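Local coordinates for protein epimerase (Methylomonas sp. DH-1, PDB 7CJ7) that catalyses the manganese-dependent epimerization of ketoses at C3, acting most strongly on L-ribulose and, more weakly, on D-ribulose, D-allulose and D-fructose, at residues Arg6-Gly11 and Asn63-Ala68; Asp46-Asp51 and Gly89-Arg94; Asn130-Met135 and Asp173-Pro178. All blocks are in the same frame, centred on the assembly; numbering follows the deposited sequence.

Interaction 1. Residues Arg6-Gly11 and Asn63-Ala68; sequences RLEYGG and NLRAHA
The guanidinium of Arg-6 lies over one face of the guanidinium of Arg-65, their centres 4.0 Å apart and their planes inclined by 28°. The two belong to a polar cluster at the N-terminal ends of strands 8-12 and 65-72, the first and third strands of the closed parallel TIM barrel; strand 39-43 runs between them, so side chains, not backbones, bridge the gap. Arg-6 NH1 sits above the centre of the Arg-65 group, 3.3 Å from Arg-65 CZ. Two like charges come this close beside a carboxylate: Arg-65 presents its NE and NH2 side-on to Glu-8, both to the same oxygen, with NE 2.9 Å from Glu-8 OE2 and NH2 modelled closer still, at a doubtful length. The carboxylate and the Arg-65 guanidinium are nearly coplanar. Glu-8 CG stands between the backbone N and the carbonyl carbon (chi1 46°), and the extended chain beyond it also touches Tyr-39 and Pro-242. Its second oxygen is taken by His-67, whose ring packs edge-to-face with Tyr-39. His-67 NE2 donates to Glu-8 OE1 over 2.8 Å in an almost straight bond that lies in the imidazole plane but approaches OE1 from above the carboxylate plane.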
ATOM      1  N   ARG A   6      -5.881  22.064 -19.963  1.00 14.65           N
ATOM      2  CA  ARG A   6      -4.601  22.764 -20.189  1.00 15.70           C
ATOM      3  C   ARG A   6      -3.570  22.180 -19.228  1.00 12.77           C
ATOM      4  O   ARG A   6      -3.960  21.650 -18.163  1.00 12.73           O
ATOM      5  CB  ARG A   6      -4.792  24.266 -19.990  1.00 19.17           C
ATOM      6  CG  ARG A   6      -5.188  24.641 -18.571  1.00 22.34           C
ATOM      7  CD  ARG A   6      -5.271  26.148 -18.363  1.00 28.59           C
ATOM      8  NE  ARG A   6      -6.624  26.654 -18.527  1.00 32.71           N
ATOM      9  CZ  ARG A   6      -7.004  27.900 -18.252  1.00 37.56           C
ATOM     10  NH1 ARG A   6      -6.133  28.785 -17.792  1.00 37.66           N
ATOM     11  NH2 ARG A   6      -8.262  28.258 -18.435  1.00 41.65           N
ATOM     12  N   LEU A   7      -2.299  22.264 -19.603  1.00 13.13           N
ATOM     13  CA  LEU A   7      -1.185  21.969 -18.679  1.00 12.63           C
ATOM     14  C   LEU A   7      -1.202  23.029 -17.576  1.00 11.99           C
ATOM     15  O   LEU A   7      -1.001  24.196 -17.875  1.00 13.25           O
ATOM     16  CB  LEU A   7       0.138  21.982 -19.446  1.00 12.68           C
ATOM     17  CG  LEU A   7       1.359  21.626 -18.608  1.00 13.48           C
ATOM     18  CD1 LEU A   7       1.164  20.294 -17.913  1.00 14.61           C
ATOM     19  CD2 LEU A   7       2.614  21.608 -19.464  1.00 15.24           C
ATOM     20  N   GLU A   8      -1.460  22.627 -16.338  1.00 10.93           N
ATOM     21  CA  GLU A   8      -1.490  23.561 -15.184  1.00 11.08           C
ATOM     22  C   GLU A   8      -1.092  22.761 -13.952  1.00  9.89           C
ATOM     23  O   GLU A   8      -1.313  21.541 -13.944  1.00  9.16           O
ATOM     24  CB  GLU A   8      -2.855  24.229 -15.032  1.00 11.92           C
ATOM     25  CG  GLU A   8      -4.035  23.276 -15.138  1.00 13.44           C
ATOM     26  CD  GLU A   8      -5.379  23.965 -14.937  1.00 15.32           C
ATOM     27  OE1 GLU A   8      -6.417  23.326 -15.141  1.00 17.98           O
ATOM     28  OE2 GLU A   8      -5.382  25.142 -14.565  1.00 17.30           O
ATOM     29  N   TYR A   9      -0.499  23.442 -12.973  1.00  9.64           N
ATOM     30  CA  TYR A   9       0.076  22.824 -11.762  1.00  9.75           C
ATOM     31  C   TYR A   9      -0.746  23.231 -10.545  1.00  9.38           C
ATOM     32  O   TYR A   9      -1.077  24.420 -10.362  1.00 10.22           O
ATOM     33  CB  TYR A   9       1.542  23.215 -11.625  1.00 10.29           C
ATOM     34  CG  TYR A   9       2.346  22.917 -12.861  1.00 11.39           C
ATOM     35  CD1 TYR A   9       2.994  21.706 -13.023  1.00 11.71           C
ATOM     36  CD2 TYR A   9       2.389  23.821 -13.904  1.00 12.34           C
ATOM     37  CE1 TYR A   9       3.720  21.431 -14.166  1.00 13.62           C
ATOM     38  CE2 TYR A   9       3.105  23.560 -15.056  1.00 14.57           C
ATOM     39  CZ  TYR A   9       3.786  22.365 -15.183  1.00 14.97           C
ATOM     40  OH  TYR A   9       4.486  22.115 -16.329  1.00 18.36           O
ATOM     41  N   GLY A  10      -1.035  22.246  -9.705  1.00  9.61           N
ATOM     42  CA  GLY A  10      -1.929  22.428  -8.555  1.00 10.04           C
ATOM     43  C   GLY A  10      -1.390  21.765  -7.313  1.00  9.99           C
ATOM     44  O   GLY A  10      -0.485  20.894  -7.419  1.00 10.35           O
ATOM     45  N   GLY A  11      -1.894  22.212  -6.166  1.00  9.93           N
ATOM     46  CA  GLY A  11      -1.611  21.621  -4.853  1.00 10.40           C
ATOM     47  C   GLY A  11      -2.884  21.079  -4.243  1.00 10.47           C
ATOM     48  O   GLY A  11      -3.926  21.748  -4.336  1.00 11.46           O
ATOM     49  N   ASN A  63      -6.401  35.042  -7.126  1.00 11.66           N
ATOM     50  CA  ASN A  63      -6.269  34.735  -8.574  1.00 13.16           C
ATOM     51  C   ASN A  63      -5.867  33.268  -8.749  1.00 12.61           C
ATOM     52  O   ASN A  63      -4.857  32.980  -9.419  1.00 13.16           O
ATOM     53  CB  ASN A  63      -5.247  35.619  -9.285  1.00 14.42           C
ATOM     54  CG  ASN A  63      -5.298  35.470 -10.788  1.00 18.60           C
ATOM     55  OD1 ASN A  63      -4.271  35.526 -11.465  1.00 24.65           O
ATOM     56  ND2 ASN A  63      -6.485  35.253 -11.321  1.00 19.67           N
ATOM     57  N   LEU A  64      -6.636  32.374  -8.149  1.00 11.31           N
ATOM     58  CA  LEU A  64      -6.360  30.924  -8.192  1.00 11.73           C
ATOM     59  C   LEU A  64      -7.553  30.211  -8.827  1.00 11.64           C
ATOM     60  O   LEU A  64      -8.675  30.645  -8.613  1.00 11.92           O
ATOM     61  CB  LEU A  64      -6.115  30.460  -6.756  1.00 12.79           C
ATOM     62  CG  LEU A  64      -5.366  29.147  -6.607  1.00 13.97           C
ATOM     63  CD1 LEU A  64      -3.963  29.249  -7.183  1.00 13.27           C
ATOM     64  CD2 LEU A  64      -5.323  28.734  -5.144  1.00 14.20           C
ATOM     65  N   ARG A  65      -7.307  29.135  -9.568  1.00 12.39           N
ATOM     66  CA  ARG A  65      -8.385  28.259 -10.083  1.00 13.17           C
ATOM     67  C   ARG A  65      -8.577  27.105  -9.088  1.00 12.24           C
ATOM     68  O   ARG A  65      -7.750  26.950  -8.149  1.00 10.04           O
ATOM     69  CB  ARG A  65      -8.046  27.796 -11.503  1.00 14.91           C
ATOM     70  CG  ARG A  65      -7.956  28.939 -12.504  1.00 16.88           C
ATOM     71  CD  ARG A  65      -7.906  28.498 -13.951  1.00 20.49           C
ATOM     72  NE  ARG A  65      -6.732  27.727 -14.338  1.00 23.57           N
ATOM     73  CZ  ARG A  65      -5.520  28.245 -14.594  1.00 28.42           C
ATOM     74  NH1 ARG A  65      -5.309  29.542 -14.458  1.00 34.24           N
ATOM     75  NH2 ARG A  65      -4.509  27.467 -14.964  1.00 22.09           N
ATOM     76  N   ALA A  66      -9.635  26.319  -9.262  1.00 11.94           N
ATOM     77  CA  ALA A  66      -9.898  25.142  -8.412  1.00 11.58           C
ATOM     78  C   ALA A  66     -10.372  23.973  -9.273  1.00 11.86           C
ATOM     79  O   ALA A  66     -11.118  24.188 -10.242  1.00 12.86           O
ATOM     80  CB  ALA A  66     -10.899  25.488  -7.338  1.00 13.18           C
ATOM     81  N   HIS A  67      -9.906  22.780  -8.931  1.00 10.83           N
ATOM     82  CA  HIS A  67     -10.500  21.494  -9.350  1.00 11.58           C
ATOM     83  C   HIS A  67     -10.895  20.768  -8.066  1.00  9.80           C
ATOM     84  O   HIS A  67     -10.556  21.246  -6.985  1.00  9.66           O
ATOM     85  CB  HIS A  67      -9.542  20.694 -10.241  1.00 11.40           C
ATOM     86  CG  HIS A  67      -9.199  21.369 -11.523  1.00 12.63           C
ATOM     87  ND1 HIS A  67     -10.171  21.773 -12.434  1.00 14.50           N
ATOM     88  CD2 HIS A  67      -8.004  21.695 -12.063  1.00 12.80           C
ATOM     89  CE1 HIS A  67      -9.578  22.313 -13.484  1.00 14.68           C
ATOM     90  NE2 HIS A  67      -8.247  22.277 -13.279  1.00 14.53           N
ATOM     91  N   ALA A  68     -11.604  19.659  -8.162  1.00 10.16           N
ATOM     92  CA  ALA A  68     -12.078  18.944  -6.960  1.00 10.53           C
ATOM     93  C   ALA A  68     -11.798  17.452  -7.107  1.00 10.88           C
ATOM     94  O   ALA A  68     -11.926  16.925  -8.199  1.00 11.87           O
ATOM     95  CB  ALA A  68     -13.542  19.217  -6.743  1.00 13.15           C
TER

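Interaction 2. Residues Asp46-Asp51 and Gly89-Arg94; sequences DPWQID and GDELLR
The loop that follows strand 39-43 contains a type I beta turn, Asp-46 to Gln-49, and it is the two middle residues of this turn, Pro-47 and Trp-48, that pack on helix 83-102. An Asx turn overlaps this beta turn: Trp-48 N donates to Asp-46 OD1 at 3.1 Å, while the turn itself is closed by Gln-49 N bonding to Asp-46 O. On the helix, Leu-92 receives both residues. The pyrrolidine ring of Pro-47 crosses the Leu-92 side chain at about a right angle, with Pro-47 CD 3.9 Å from Leu-92 CG, and Pro-47 CG rests 3.8 Å from the carbonyl oxygen Leu-92 O. In the TIM barrel this joins the loop between the second strand and helix 52-61 to the helix after the third strand, an apolar contact between two neighbouring beta-alpha units. Leu-92 reaches inward as well, touching Leu-70 and Leu-72 of strand 65-72. Trp-48 covers the more exposed flank. With CG beside the backbone N (chi1 -70°), its indole points at the helix, so that the far end of the six-membered ring does the touching: Trp-48 CH2 lies 3.7 Å from Leu-92 CA, and Trp-48 CZ3 is 4.1 Å from Leu-92 CG. Pro-47 CG also covers part of one indole face. At the edge of that ring, near its plane, Glu-91 contributes its aliphatic CG, 4.1 Å from Trp-48 CZ2, and the plane of its carboxylate is turned 81° from the indole.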
ATOM      1  N   ASP A  46     -17.237  15.580   1.758  1.00 21.36           N
ATOM      2  CA  ASP A  46     -18.604  16.035   2.141  1.00 21.13           C
ATOM      3  C   ASP A  46     -18.903  17.346   1.426  1.00 19.58           C
ATOM      4  O   ASP A  46     -18.652  18.422   1.958  1.00 18.99           O
ATOM      5  CB  ASP A  46     -18.760  16.188   3.653  1.00 25.27           C
ATOM      6  CG  ASP A  46     -20.161  16.603   4.083  1.00 28.06           C
ATOM      7  OD1 ASP A  46     -20.984  16.980   3.207  1.00 25.70           O
ATOM      8  OD2 ASP A  46     -20.419  16.550   5.284  1.00 33.55           O
ATOM      9  N   PRO A  47     -19.458  17.302   0.198  1.00 16.96           N
ATOM     10  CA  PRO A  47     -19.615  18.519  -0.595  1.00 17.97           C
ATOM     11  C   PRO A  47     -20.686  19.478  -0.048  1.00 18.85           C
ATOM     12  O   PRO A  47     -20.776  20.565  -0.559  1.00 21.41           O
ATOM     13  CB  PRO A  47     -19.979  18.001  -1.994  1.00 17.95           C
ATOM     14  CG  PRO A  47     -20.587  16.634  -1.755  1.00 16.95           C
ATOM     15  CD  PRO A  47     -19.952  16.096  -0.485  1.00 16.81           C
ATOM     16  N   TRP A  48     -21.449  19.080   0.976  1.00 19.56           N
ATOM     17  CA  TRP A  48     -22.460  19.959   1.633  1.00 21.46           C
ATOM     18  C   TRP A  48     -21.789  20.851   2.682  1.00 24.16           C
ATOM     19  O   TRP A  48     -22.449  21.789   3.139  1.00 27.89           O
ATOM     20  CB  TRP A  48     -23.597  19.138   2.255  1.00 23.27           C
ATOM     21  CG  TRP A  48     -24.489  18.495   1.240  1.00 25.04           C
ATOM     22  CD1 TRP A  48     -25.555  19.062   0.604  1.00 25.98           C
ATOM     23  CD2 TRP A  48     -24.382  17.155   0.731  1.00 26.38           C
ATOM     24  NE1 TRP A  48     -26.122  18.164  -0.261  1.00 27.22           N
ATOM     25  CE2 TRP A  48     -25.425  16.986  -0.203  1.00 26.23           C
ATOM     26  CE3 TRP A  48     -23.517  16.082   0.981  1.00 27.87           C
ATOM     27  CZ2 TRP A  48     -25.615  15.789  -0.893  1.00 27.94           C
ATOM     28  CZ3 TRP A  48     -23.710  14.899   0.303  1.00 27.70           C
ATOM     29  CH2 TRP A  48     -24.740  14.760  -0.626  1.00 26.04           C
ATOM     30  N   GLN A  49     -20.530  20.572   3.034  1.00 25.31           N
ATOM     31  CA  GLN A  49     -19.818  21.212   4.175  1.00 29.07           C
ATOM     32  C   GLN A  49     -19.169  22.522   3.720  1.00 26.90           C
ATOM     33  O   GLN A  49     -18.800  23.333   4.586  1.00 34.22           O
ATOM     34  CB  GLN A  49     -18.754  20.262   4.727  1.00 34.10           C
ATOM     35  CG  GLN A  49     -18.490  20.439   6.212  1.00 42.34           C
ATOM     36  CD  GLN A  49     -19.704  20.140   7.059  1.00 48.69           C
ATOM     37  OE1 GLN A  49     -19.629  19.419   8.051  1.00 61.67           O
ATOM     38  NE2 GLN A  49     -20.842  20.691   6.670  1.00 49.92           N
ATOM     39  N   ILE A  50     -19.025  22.720   2.413  1.00 21.78           N
ATOM     40  CA  ILE A  50     -18.204  23.825   1.840  1.00 20.64           C
ATOM     41  C   ILE A  50     -19.081  25.072   1.670  1.00 18.30           C
ATOM     42  O   ILE A  50     -20.178  24.950   1.104  1.00 17.86           O
ATOM     43  CB  ILE A  50     -17.547  23.386   0.519  1.00 21.81           C
ATOM     44  CG1 ILE A  50     -16.803  24.538  -0.146  1.00 23.15           C
ATOM     45  CG2 ILE A  50     -18.554  22.784  -0.432  1.00 23.72           C
ATOM     46  CD1 ILE A  50     -15.800  24.085  -1.175  1.00 23.35           C
ATOM     47  N   ASP A  51     -18.615  26.222   2.163  1.00 16.40           N
ATOM     48  CA  ASP A  51     -19.233  27.543   1.881  1.00 17.42           C
ATOM     49  C   ASP A  51     -18.755  27.984   0.497  1.00 15.28           C
ATOM     50  O   ASP A  51     -17.650  28.533   0.389  1.00 16.18           O
ATOM     51  CB  ASP A  51     -18.913  28.581   2.961  1.00 18.62           C
ATOM     52  CG  ASP A  51     -19.633  29.910   2.771  1.00 21.84           C
ATOM     53  OD1 ASP A  51     -20.030  30.219   1.622  1.00 20.84           O
ATOM     54  OD2 ASP A  51     -19.764  30.649   3.770  1.00 26.15           O
ATOM     55  N   GLY A  89     -24.729   7.611  -3.286  1.00 11.84           N
ATOM     56  CA  GLY A  89     -23.486   7.913  -4.014  1.00 11.12           C
ATOM     57  C   GLY A  89     -23.759   8.817  -5.201  1.00 11.26           C
ATOM     58  O   GLY A  89     -23.026   9.813  -5.380  1.00 10.95           O
ATOM     59  N   ASP A  90     -24.785   8.496  -5.990  1.00 12.82           N
ATOM     60  CA  ASP A  90     -25.191   9.311  -7.166  1.00 12.25           C
ATOM     61  C   ASP A  90     -25.452  10.743  -6.681  1.00 11.10           C
ATOM     62  O   ASP A  90     -24.997  11.693  -7.349  1.00 10.96           O
ATOM     63  CB  ASP A  90     -26.437   8.752  -7.865  1.00 14.72           C
ATOM     64  CG  ASP A  90     -26.230   7.491  -8.695  1.00 17.37           C
ATOM     65  OD1 ASP A  90     -25.063   7.058  -8.856  1.00 19.02           O
ATOM     66  OD2 ASP A  90     -27.255   6.930  -9.166  1.00 22.76           O
ATOM     67  N   GLU A  91     -26.151  10.881  -5.548  1.00 10.68           N
ATOM     68  CA  GLU A  91     -26.559  12.187  -4.963  1.00 11.58           C
ATOM     69  C   GLU A  91     -25.308  12.957  -4.523  1.00 11.50           C
ATOM     70  O   GLU A  91     -25.199  14.144  -4.864  1.00 11.71           O
ATOM     71  CB  GLU A  91     -27.547  11.953  -3.826  1.00 13.90           C
ATOM     72  CG  GLU A  91     -27.935  13.209  -3.078  1.00 16.60           C
ATOM     73  CD  GLU A  91     -28.764  12.922  -1.832  1.00 20.54           C
ATOM     74  OE1 GLU A  91     -28.227  12.320  -0.864  1.00 23.31           O
ATOM     75  OE2 GLU A  91     -29.950  13.275  -1.840  1.00 29.35           O
ATOM     76  N   LEU A  92     -24.373  12.307  -3.831  1.00 11.47           N
ATOM     77  CA  LEU A  92     -23.097  12.956  -3.425  1.00 11.25           C
ATOM     78  C   LEU A  92     -22.349  13.425  -4.683  1.00 10.89           C
ATOM     79  O   LEU A  92     -21.842  14.555  -4.698  1.00  9.90           O
ATOM     80  CB  LEU A  92     -22.256  11.994  -2.586  1.00 11.90           C
ATOM     81  CG  LEU A  92     -21.076  12.641  -1.857  1.00 12.93           C
ATOM     82  CD1 LEU A  92     -20.693  11.844  -0.620  1.00 13.79           C
ATOM     83  CD2 LEU A  92     -19.884  12.790  -2.780  1.00 14.68           C
ATOM     84  N   LEU A  93     -22.259  12.594  -5.716  1.00  9.75           N
ATOM     85  CA  LEU A  93     -21.463  12.953  -6.922  1.00 10.36           C
ATOM     86  C   LEU A  93     -22.125  14.127  -7.665  1.00 10.31           C
ATOM     87  O   LEU A  93     -21.395  15.003  -8.195  1.00  9.36           O
ATOM     88  CB  LEU A  93     -21.316  11.712  -7.800  1.00  9.93           C
ATOM     89  CG  LEU A  93     -20.423  10.620  -7.218  1.00 10.44           C
ATOM     90  CD1 LEU A  93     -20.644   9.302  -7.945  1.00 10.11           C
ATOM     91  CD2 LEU A  93     -18.951  11.032  -7.257  1.00 10.25           C
ATOM     92  N   ARG A  94     -23.456  14.171  -7.702  1.00 10.78           N
ATOM     93  CA  ARG A  94     -24.195  15.313  -8.305  1.00 10.95           C
ATOM     94  C   ARG A  94     -23.857  16.588  -7.521  1.00 10.27           C
ATOM     95  O   ARG A  94     -23.550  17.612  -8.149  1.00 10.45           O
ATOM     96  CB  ARG A  94     -25.702  15.022  -8.352  1.00 11.94           C
ATOM     97  CG  ARG A  94     -26.115  14.031  -9.437  1.00 13.15           C
ATOM     98  CD  ARG A  94     -27.605  14.122  -9.716  1.00 15.31           C
ATOM     99  NE  ARG A  94     -28.377  13.876  -8.505  1.00 18.20           N
ATOM    100  CZ  ARG A  94     -28.780  12.675  -8.097  1.00 20.46           C
ATOM    101  NH1 ARG A  94     -28.521  11.611  -8.833  1.00 20.65           N
ATOM    102  NH2 ARG A  94     -29.456  12.544  -6.967  1.00 21.81           N
TER

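Interaction 3. Residues Asn130-Met135 and Asp173-Pro178; sequences NSVAAM and DEVNRP
Val-132 points from helix 125-143 toward the end of helix 165-175 and divides its two methyl groups between different targets. CG1, anti to the backbone N (chi1 170°), meets the backbone where Glu-174 passes into Val-175, at 3.8 Å from Val-175 N. CG2 turns to the Glu-174 side chain instead, and is 3.7 Å from Glu-174 OE2. The Val-132 and Glu-174 side chains cross at about a right angle. At the base of the acid, Val-132 CG1 lies 4.0 Å from Glu-174 CB. Val-175 replies from the other helix with one branch, CG2, which lies 4.1 Å from Val-132 CG1 and 4.0 Å from Met-135 CB. Met-135, one turn after Val-132, thus uses the root of its side chain here; bends at chi2 and chi3 take the thioether away from this contact. The close approach shows in the backbone, for the CA atoms of Val-132 and Val-175 are only 5.3 Å apart. These are the outer helices that follow the fourth and fifth strands of the TIM barrel, and Phe-171 extends the apolar seam between them. Helix 165-175 stops at this point: Asn-176 leaves helical geometry with positive phi (55°), and Arg-177 reaches helix 125-143, where its NE forms a salt bridge with Asp-140 OD1. The two segments meet through van der Waals contact, with directional bonds supplied at the margins, such as Gln-136 NE2 to Val-175 O. The solvent-exposed Glu-174 borders the buried valine and methionine groups, its CB and OE2 lying against Val-132. The interface between the two segments is thus mainly apolar packing, consistent with a close helix approach that depends little on charge within it.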
ATOM      1  N   ASN A 130     -22.082  -2.097 -11.587  1.00 10.96           N
ATOM      2  CA  ASN A 130     -22.723  -0.957 -10.875  1.00 11.62           C
ATOM      3  C   ASN A 130     -21.822   0.281 -10.976  1.00 10.88           C
ATOM      4  O   ASN A 130     -22.336   1.379 -11.231  1.00 10.84           O
ATOM      5  CB  ASN A 130     -23.062  -1.341  -9.431  1.00 12.59           C
ATOM      6  CG  ASN A 130     -24.173  -2.365  -9.359  1.00 13.33           C
ATOM      7  OD1 ASN A 130     -24.828  -2.637 -10.362  1.00 15.86           O
ATOM      8  ND2 ASN A 130     -24.378  -2.950  -8.187  1.00 13.89           N
ATOM      9  N   SER A 131     -20.514   0.118 -10.811  1.00 11.43           N
ATOM     10  CA  SER A 131     -19.525   1.225 -10.905  1.00 11.08           C
ATOM     11  C   SER A 131     -19.553   1.832 -12.314  1.00 10.33           C
ATOM     12  O   SER A 131     -19.667   3.056 -12.457  1.00  9.12           O
ATOM     13  CB  SER A 131     -18.160   0.723 -10.568  1.00 11.14           C
ATOM     14  OG  SER A 131     -17.272   1.814 -10.417  1.00 13.02           O
ATOM     15  N   VAL A 132     -19.484   0.993 -13.342  1.00 10.83           N
ATOM     16  CA  VAL A 132     -19.533   1.448 -14.765  1.00 10.90           C
ATOM     17  C   VAL A 132     -20.806   2.279 -14.978  1.00 11.22           C
ATOM     18  O   VAL A 132     -20.720   3.392 -15.557  1.00 11.45           O
ATOM     19  CB  VAL A 132     -19.474   0.256 -15.734  1.00 10.84           C
ATOM     20  CG1 VAL A 132     -19.764   0.682 -17.164  1.00 11.05           C
ATOM     21  CG2 VAL A 132     -18.121  -0.432 -15.662  1.00 11.36           C
ATOM     22  N   ALA A 133     -21.958   1.757 -14.566  1.00 10.51           N
ATOM     23  CA  ALA A 133     -23.260   2.421 -14.796  1.00 11.29           C
ATOM     24  C   ALA A 133     -23.261   3.770 -14.071  1.00 10.50           C
ATOM     25  O   ALA A 133     -23.717   4.765 -14.660  1.00  9.71           O
ATOM     26  CB  ALA A 133     -24.391   1.536 -14.334  1.00 12.51           C
ATOM     27  N   ALA A 134     -22.771   3.794 -12.829  1.00 10.49           N
ATOM     28  CA  ALA A 134     -22.715   5.024 -12.006  1.00  9.84           C
ATOM     29  C   ALA A 134     -21.854   6.063 -12.721  1.00 10.17           C
ATOM     30  O   ALA A 134     -22.199   7.261 -12.685  1.00 10.64           O
ATOM     31  CB  ALA A 134     -22.175   4.726 -10.630  1.00 10.88           C
ATOM     32  N   MET A 135     -20.749   5.638 -13.341  1.00  9.79           N
ATOM     33  CA  MET A 135     -19.828   6.606 -13.981  1.00  9.76           C
ATOM     34  C   MET A 135     -20.449   7.104 -15.292  1.00  9.33           C
ATOM     35  O   MET A 135     -20.182   8.261 -15.673  1.00  8.49           O
ATOM     36  CB  MET A 135     -18.438   6.012 -14.206  1.00 10.14           C
ATOM     37  CG  MET A 135     -17.696   5.753 -12.900  1.00 10.94           C
ATOM     38  SD  MET A 135     -17.505   7.216 -11.836  1.00 11.43           S
ATOM     39  CE  MET A 135     -19.011   7.151 -10.864  1.00 11.49           C
ATOM     40  N   ASP A 173     -13.519   1.846 -21.235  1.00 10.78           N
ATOM     41  CA  ASP A 173     -14.069   1.352 -22.525  1.00 12.13           C
ATOM     42  C   ASP A 173     -15.534   0.958 -22.324  1.00 11.76           C
ATOM     43  O   ASP A 173     -16.333   1.179 -23.239  1.00 13.13           O
ATOM     44  CB  ASP A 173     -13.292   0.154 -23.066  1.00 14.53           C
ATOM     45  CG  ASP A 173     -11.926   0.497 -23.618  1.00 19.84           C
ATOM     46  OD1 ASP A 173     -11.721   1.668 -23.989  1.00 28.63           O
ATOM     47  OD2 ASP A 173     -11.074  -0.429 -23.685  1.00 27.80           O
ATOM     48  N   GLU A 174     -15.872   0.406 -21.158  1.00 12.33           N
ATOM     49  CA  GLU A 174     -17.263  -0.004 -20.819  1.00 12.07           C
ATOM     50  C   GLU A 174     -18.074   1.251 -20.470  1.00 10.39           C
ATOM     51  O   GLU A 174     -19.252   1.315 -20.835  1.00 10.25           O
ATOM     52  CB  GLU A 174     -17.267  -1.048 -19.695  1.00 13.64           C
ATOM     53  CG  GLU A 174     -16.544  -2.340 -20.060  1.00 17.00           C
ATOM     54  CD  GLU A 174     -16.303  -3.315 -18.912  1.00 23.65           C
ATOM     55  OE1 GLU A 174     -15.388  -4.164 -19.026  1.00 27.80           O
ATOM     56  OE2 GLU A 174     -17.024  -3.234 -17.898  1.00 32.01           O
ATOM     57  N   VAL A 175     -17.476   2.234 -19.797  1.00  9.93           N
ATOM     58  CA  VAL A 175     -18.178   3.512 -19.506  1.00  9.92           C
ATOM     59  C   VAL A 175     -18.520   4.183 -20.842  1.00 10.00           C
ATOM     60  O   VAL A 175     -19.670   4.585 -21.036  1.00  9.66           O
ATOM     61  CB  VAL A 175     -17.321   4.423 -18.613  1.00  9.17           C
ATOM     62  CG1 VAL A 175     -17.933   5.810 -18.516  1.00 10.16           C
ATOM     63  CG2 VAL A 175     -17.119   3.786 -17.244  1.00  9.46           C
ATOM     64  N   ASN A 176     -17.528   4.298 -21.722  1.00 10.68           N
ATOM     65  CA  ASN A 176     -17.696   4.801 -23.104  1.00 10.55           C
ATOM     66  C   ASN A 176     -18.350   6.190 -23.091  1.00 11.18           C
ATOM     67  O   ASN A 176     -19.398   6.370 -23.738  1.00 10.52           O
ATOM     68  CB  ASN A 176     -18.538   3.837 -23.932  1.00 10.86           C
ATOM     69  CG  ASN A 176     -18.438   4.190 -25.393  1.00 11.64           C
ATOM     70  OD1 ASN A 176     -17.410   4.710 -25.810  1.00 15.13           O
ATOM     71  ND2 ASN A 176     -19.481   3.913 -26.154  1.00 13.13           N
ATOM     72  N   ARG A 177     -17.746   7.138 -22.381  1.00 11.50           N
ATOM     73  CA  ARG A 177     -18.190   8.550 -22.330  1.00 12.86           C
ATOM     74  C   ARG A 177     -17.016   9.449 -22.689  1.00 13.24           C
ATOM     75  O   ARG A 177     -15.914   9.258 -22.184  1.00 13.41           O
ATOM     76  CB  ARG A 177     -18.754   8.867 -20.944  1.00 13.34           C
ATOM     77  CG  ARG A 177     -20.066   8.156 -20.648  1.00 13.64           C
ATOM     78  CD  ARG A 177     -21.147   8.547 -21.630  1.00 15.62           C
ATOM     79  NE  ARG A 177     -22.478   8.167 -21.192  1.00 15.78           N
ATOM     80  CZ  ARG A 177     -23.052   7.012 -21.480  1.00 16.34           C
ATOM     81  NH1 ARG A 177     -22.388   6.112 -22.180  1.00 16.88           N
ATOM     82  NH2 ARG A 177     -24.280   6.753 -21.066  1.00 18.32           N
ATOM     83  N   PRO A 178     -17.225  10.457 -23.563  1.00 14.10           N
ATOM     84  CA  PRO A 178     -16.126  11.290 -24.059  1.00 14.08           C
ATOM     85  C   PRO A 178     -15.499  12.194 -22.985  1.00 12.28           C
ATOM     86  O   PRO A 178     -14.380  12.652 -23.181  1.00 12.87           O
ATOM     87  CB  PRO A 178     -16.795  12.152 -25.142  1.00 15.15           C
ATOM     88  CG  PRO A 178     -18.252  12.203 -24.730  1.00 16.38           C
ATOM     89  CD  PRO A 178     -18.532  10.841 -24.129  1.00 16.21           C
TER

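Overall arrangement
The contacts step round one TIM barrel, from the strand ends of interaction 1 to the outer helices of interaction 3. Interactions 2 and 3 touch directly: on helix 83-102, Leu-93 CD1 is 4.0 Å from Met-135 CE, and Asp-90 OD1 is 4.1 Å from Ala-134 CB, although their centres lie 20 Å apart. Interaction 1 stands off, its nearest atoms about 8 Å from interaction 2 and about 12 Å from interaction 3, but strand 65-72 leads along the chain into helix 83-102. All three lie some way from the catalytic centre: the side chains of His-67 and Leu-92 are each about 10 Å from bound L-sorbose, and that of Met-135 about 10 Å from the side chain of the manganese ligand Glu-152.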